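Local coordinates for protein aromatic amino acid aminotransferase I (Candida albicans WO-1, PDB 6HNU) that probably transfers the amino group of aromatic L-amino acids to 2-oxoglutarate, using pyridoxal 5'-phosphate as cofactor, at residues T59-T64 / K80-V85; P94-L99 / L339-L344. All blocks are in the same frame, centred on the assembly; numbering follows the deposited sequence.

Interaction 1: T59-T64 / K80-V85; sequences TADIPT and KTTIEV
The carboxylate of D61 takes T82 and K80 on the same face: the T82 hydroxyl stands over the OD1 end, the K80 methylenes over the OD2 end. T82 OG1 donates to D61 OD1 across a short 2.5 Å, arriving 46° out of the carboxylate plane. K80 CD lies 3.4 Å from D61 OD2, and two bends late in the lysine chain leave K80 NZ 4.0 Å from that oxygen, too far for a salt bridge; a water accepts from K80 NZ and sits close to the carboxylate. With CG beside its own backbone N (chi1 -71°), D61 lies alongside T82. Beneath these groups is an antiparallel two-stranded hairpin. A60 and I83 exchange both backbone bonds, as do I62 and T81, where I62 N reaches T81 O at 2.9 Å. I62, T81 and I83 turn their side chains to helix 334-377; I62 CG1 touches T81 CG2 at 3.6 Å, and I62 CD1 lies 3.9 Å from I83 CG2. T59, A60 and D61 also pair with a strand of the second subunit, whose K57 packs on D61. One sheet face is thus polar and the other largely apolar, and the buried D61 charge is probably eased by the T82 hydroxyl and the nearby K80 ammonium.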
loop_
_atom_site.group_PDB
_atom_site.type_symbol
_atom_site.label_atom_id
_atom_site.label_comp_id
_atom_site.label_asym_id
_atom_site.label_seq_id
_atom_site.Cartn_x
_atom_site.Cartn_y
_atom_site.Cartn_z
ATOM N N THR B 59 13.687 7.513 -16.737
ATOM C CA THR B 59 14.723 8.516 -16.385
ATOM C C THR B 59 14.086 9.542 -15.462
ATOM O O THR B 59 12.859 9.659 -15.476
ATOM C CB THR B 59 15.340 9.168 -17.632
ATOM O OG1 THR B 59 14.401 10.112 -18.139
ATOM C CG2 THR B 59 15.693 8.161 -18.701
ATOM N N ALA B 60 14.909 10.234 -14.681
ATOM C CA ALA B 60 14.512 11.443 -13.946
ATOM C C ALA B 60 15.644 12.474 -13.992
ATOM O O ALA B 60 16.819 12.085 -14.006
ATOM C CB ALA B 60 14.155 11.102 -12.527
ATOM N N ASP B 61 15.276 13.757 -13.990
ATOM C CA ASP B 61 16.228 14.871 -13.843
ATOM C C ASP B 61 16.157 15.321 -12.395
ATOM O O ASP B 61 15.026 15.550 -11.909
ATOM C CB ASP B 61 15.887 15.986 -14.818
ATOM C CG ASP B 61 16.173 15.653 -16.269
ATOM O OD1 ASP B 61 16.727 14.539 -16.562
ATOM O OD2 ASP B 61 15.848 16.535 -17.084
ATOM N N ILE B 62 17.309 15.350 -11.719
ATOM C CA ILE B 62 17.420 15.625 -10.266
ATOM C C ILE B 62 18.512 16.652 -10.032
ATOM O O ILE B 62 19.387 16.828 -10.880
ATOM C CB ILE B 62 17.675 14.304 -9.516
ATOM C CG1 ILE B 62 19.098 13.790 -9.724
ATOM C CG2 ILE B 62 16.613 13.290 -9.962
ATOM C CD1 ILE B 62 19.370 12.435 -9.064
ATOM N N PRO B 63 18.481 17.359 -8.885
ATOM C CA PRO B 63 19.544 18.316 -8.558
ATOM C C PRO B 63 20.861 17.633 -8.174
ATOM O O PRO B 63 20.847 16.395 -7.961
ATOM C CB PRO B 63 18.930 19.157 -7.424
ATOM C CG PRO B 63 17.919 18.244 -6.783
ATOM C CD PRO B 63 17.367 17.398 -7.917
ATOM N N THR B 64 21.957 18.417 -8.103
ATOM C CA THR B 64 23.339 17.893 -7.942
ATOM C C THR B 64 23.909 18.332 -6.601
ATOM O O THR B 64 23.862 19.505 -6.242
ATOM C CB THR B 64 24.245 18.286 -9.118
ATOM O OG1 THR B 64 24.256 19.712 -9.210
ATOM C CG2 THR B 64 23.760 17.678 -10.416
ATOM N N LYS B 80 21.505 19.947 -12.630
ATOM C CA LYS B 80 20.609 18.922 -13.226
ATOM C C LYS B 80 21.461 17.758 -13.674
ATOM O O LYS B 80 22.353 17.967 -14.509
ATOM C CB LYS B 80 19.807 19.416 -14.427
ATOM C CG LYS B 80 18.751 18.433 -14.928
ATOM C CD LYS B 80 17.671 19.096 -15.780
ATOM C CE LYS B 80 18.167 19.661 -17.100
ATOM N NZ LYS B 80 19.123 18.734 -17.754
ATOM N N THR B 81 21.189 16.580 -13.134
ATOM C CA THR B 81 21.737 15.312 -13.691
ATOM C C THR B 81 20.564 14.392 -14.054
ATOM O O THR B 81 19.511 14.440 -13.368
ATOM C CB THR B 81 22.791 14.724 -12.748
ATOM O OG1 THR B 81 23.569 13.771 -13.484
ATOM C CG2 THR B 81 22.203 14.061 -11.526
ATOM N N THR B 82 20.719 13.622 -15.129
ATOM C CA THR B 82 19.720 12.635 -15.573
ATOM C C THR B 82 20.147 11.264 -15.046
ATOM O O THR B 82 21.235 10.794 -15.421
ATOM C CB THR B 82 19.504 12.694 -17.091
ATOM O OG1 THR B 82 19.073 14.024 -17.399
ATOM C CG2 THR B 82 18.515 11.658 -17.593
ATOM N N ILE B 83 19.303 10.641 -14.227
ATOM C CA ILE B 83 19.479 9.220 -13.820
ATOM C C ILE B 83 18.593 8.379 -14.750
ATOM O O ILE B 83 17.496 8.811 -15.106
ATOM C CB ILE B 83 19.157 9.005 -12.325
ATOM C CG1 ILE B 83 17.816 9.647 -11.956
ATOM C CG2 ILE B 83 20.293 9.543 -11.469
ATOM C CD1 ILE B 83 17.249 9.266 -10.601
ATOM N N GLU B 84 19.086 7.209 -15.106
ATOM C CA GLU B 84 18.454 6.270 -16.040
ATOM C C GLU B 84 18.427 4.895 -15.386
ATOM O O GLU B 84 19.473 4.453 -14.847
ATOM C CB GLU B 84 19.249 6.210 -17.337
ATOM C CG GLU B 84 19.257 7.523 -18.087
ATOM C CD GLU B 84 19.673 7.338 -19.538
ATOM O OE1 GLU B 84 20.692 6.665 -19.740
ATOM O OE2 GLU B 84 18.934 7.807 -20.459
ATOM N N VAL B 85 17.241 4.294 -15.375
ATOM C CA VAL B 85 17.077 2.857 -15.081
ATOM C C VAL B 85 16.522 2.155 -16.318
ATOM O O VAL B 85 15.323 2.270 -16.639
ATOM C CB VAL B 85 16.219 2.641 -13.833
ATOM C CG1 VAL B 85 16.234 1.167 -13.489
ATOM C CG2 VAL B 85 16.744 3.489 -12.663
HETATM O O HOH W 1 17.272 16.394 -19.031
#

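Interaction 2: P94-L99 / L339-L344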
loop_
_atom_site.group_PDB
_atom_site.type_symbol
_atom_site.label_atom_id
_atom_site.label_comp_id
_atom_site.label_asym_id
_atom_site.label_seq_id
_atom_site.Cartn_x
_atom_site.Cartn_y
_atom_site.Cartn_z
ATOM N N PRO B 94 26.409 0.770 -12.320
ATOM C CA PRO B 94 26.372 -0.177 -11.213
ATOM C C PRO B 94 25.257 0.120 -10.200
ATOM O O PRO B 94 24.879 1.296 -10.032
ATOM C CB PRO B 94 27.747 -0.005 -10.552
ATOM C CG PRO B 94 28.623 0.524 -11.678
ATOM C CD PRO B 94 27.712 1.457 -12.439
ATOM N N ASP B 95 24.772 -0.947 -9.570
ATOM C CA ASP B 95 23.968 -0.902 -8.317
ATOM C C ASP B 95 22.544 -0.409 -8.587
ATOM O O ASP B 95 21.863 -0.011 -7.598
ATOM C CB ASP B 95 24.688 -0.047 -7.269
ATOM C CG ASP B 95 26.125 -0.503 -7.016
ATOM O OD1 ASP B 95 26.293 -1.661 -6.693
ATOM O OD2 ASP B 95 27.048 0.319 -7.143
ATOM N N GLN B 96 22.069 -0.499 -9.833
ATOM C CA GLN B 96 20.672 -0.099 -10.200
ATOM C C GLN B 96 19.730 -1.297 -10.058
ATOM O O GLN B 96 20.191 -2.460 -10.048
ATOM C CB GLN B 96 20.622 0.443 -11.628
ATOM C CG GLN B 96 21.486 1.683 -11.836
ATOM C CD GLN B 96 21.269 2.713 -10.752
ATOM O OE1 GLN B 96 20.173 3.252 -10.590
ATOM N NE2 GLN B 96 22.310 2.990 -9.989
ATOM N N ILE B 97 18.429 -1.044 -9.931
ATOM C CA ILE B 97 17.425 -2.139 -9.894
ATOM C C ILE B 97 16.722 -2.102 -11.245
ATOM O O ILE B 97 15.737 -1.348 -11.424
ATOM C CB ILE B 97 16.494 -2.073 -8.670
ATOM C CG1 ILE B 97 17.190 -1.485 -7.429
ATOM C CG2 ILE B 97 15.960 -3.469 -8.404
ATOM C CD1 ILE B 97 16.277 -0.961 -6.347
ATOM N N GLU B 98 17.287 -2.844 -12.189
ATOM C CA GLU B 98 16.850 -2.831 -13.607
ATOM C C GLU B 98 15.360 -3.185 -13.637
ATOM O O GLU B 98 14.912 -3.984 -12.768
ATOM C CB GLU B 98 17.730 -3.778 -14.435
ATOM C CG GLU B 98 17.568 -5.250 -14.092
ATOM C CD GLU B 98 18.378 -5.789 -12.938
ATOM O OE1 GLU B 98 19.127 -5.002 -12.307
ATOM O OE2 GLU B 98 18.219 -6.997 -12.625
ATOM N N LEU B 99 14.610 -2.586 -14.565
ATOM C CA LEU B 99 13.123 -2.656 -14.532
ATOM C C LEU B 99 12.640 -4.100 -14.720
ATOM O O LEU B 99 11.536 -4.396 -14.260
ATOM C CB LEU B 99 12.513 -1.761 -15.606
ATOM C CG LEU B 99 12.922 -0.291 -15.572
ATOM C CD1 LEU B 99 12.212 0.448 -16.697
ATOM C CD2 LEU B 99 12.609 0.325 -14.207
ATOM N N LEU B 339 13.655 4.383 -8.717
ATOM C CA LEU B 339 14.037 5.805 -8.874
ATOM C C LEU B 339 14.670 6.290 -7.578
ATOM O O LEU B 339 15.630 7.014 -7.678
ATOM C CB LEU B 339 12.833 6.652 -9.275
ATOM C CG LEU B 339 12.407 6.557 -10.744
ATOM C CD1 LEU B 339 11.097 7.320 -10.975
ATOM C CD2 LEU B 339 13.505 7.093 -11.664
ATOM N N ALA B 340 14.194 5.894 -6.384
ATOM C CA ALA B 340 14.783 6.334 -5.088
ATOM C C ALA B 340 16.202 5.776 -4.978
ATOM O O ALA B 340 17.143 6.490 -4.635
ATOM C CB ALA B 340 13.908 5.896 -3.915
ATOM N N ASN B 341 16.358 4.506 -5.259
ATOM C CA ASN B 341 17.691 3.857 -5.290
ATOM C C ASN B 341 18.644 4.613 -6.251
ATOM O O ASN B 341 19.811 4.827 -5.871
ATOM C CB ASN B 341 17.554 2.399 -5.654
ATOM C CG ASN B 341 18.890 1.690 -5.647
ATOM O OD1 ASN B 341 19.476 1.449 -4.594
ATOM N ND2 ASN B 341 19.378 1.385 -6.827
ATOM N N ALA B 342 18.179 4.976 -7.437
ATOM C CA ALA B 342 18.990 5.678 -8.472
ATOM C C ALA B 342 19.395 7.059 -7.950
ATOM O O ALA B 342 20.585 7.370 -7.972
ATOM C CB ALA B 342 18.238 5.735 -9.755
ATOM N N LEU B 343 18.449 7.813 -7.373
ATOM C CA LEU B 343 18.724 9.154 -6.823
ATOM C C LEU B 343 19.714 9.027 -5.665
ATOM O O LEU B 343 20.713 9.753 -5.685
ATOM C CB LEU B 343 17.407 9.840 -6.443
ATOM C CG LEU B 343 17.559 11.181 -5.736
ATOM C CD1 LEU B 343 16.354 12.079 -6.030
ATOM C CD2 LEU B 343 17.734 10.972 -4.243
ATOM N N LEU B 344 19.497 8.115 -4.714
ATOM C CA LEU B 344 20.324 8.052 -3.491
ATOM C C LEU B 344 21.749 7.620 -3.846
ATOM O O LEU B 344 22.685 8.143 -3.219
ATOM C CB LEU B 344 19.664 7.117 -2.473
ATOM C CG LEU B 344 18.341 7.635 -1.880
ATOM C CD1 LEU B 344 17.603 6.514 -1.190
ATOM C CD2 LEU B 344 18.573 8.780 -0.915
HETATM O O HOH W 2 17.915 1.941 -9.444
HETATM O O HOH W 3 22.450 5.932 -9.383
#
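N341 sends its CG anti to the backbone N (chi1 -178°), carrying the amide off the helix to the loop carbonyl of D95, while a bend at chi2 (-48°) folds Q96 back so that its OE1 rests 3.3 Å from A342 CB. N341 ND2 donates to D95 O at 3.0 Å. The bond is nearly straight, 163° at the hydrogen, and lies in both the carbonyl plane and the asparagine's amide plane, on a lone pair of D95 O. I97 crosses the same asparagine at a slant, its CD1 3.7 Å from N341 CB, whereas N341 OD1 is taken by R345 one turn on. The long helix 334-377 is thus fastened to the irregular loop that follows strand 81-86 and leads into helix 99-102, with E98 at the N-cap. Two waters fill in between loop and helix. One donates to Q96 OE1 at 2.9 Å and accepts from both I97 N and N341 ND2, which gives the asparagine nitrogen a second acceptor. The other donates to A342 O at 2.7 Å and takes a weak bond from Q96 NE2. That nitrogen also donates to P94 O at 3.1 Å, fixing the rotation of the glutamine amide.

Interactions 1 and 2 sit about 11 Å apart, centre to centre, on the same side of the chain's centre, and follow one another in sequence: the hairpin of 59-64 and 80-85 is closed before the loop 94-99 meets 339-344. Helix 334-377 joins them. I83 lays its CD1 3.8 Å from A342 CB, so the apolar face of the hairpin rests on the same helical turn that grips the loop. V85 bridges, with CG1 3.3 Å from I97 O. Both also touch the second subunit, 59-61 by extending the sheet and L339 and L343 by packing on its F335 and F55. Together they tie hairpin and loop to a long helix at the dimer interface, away from the cofactor pocket.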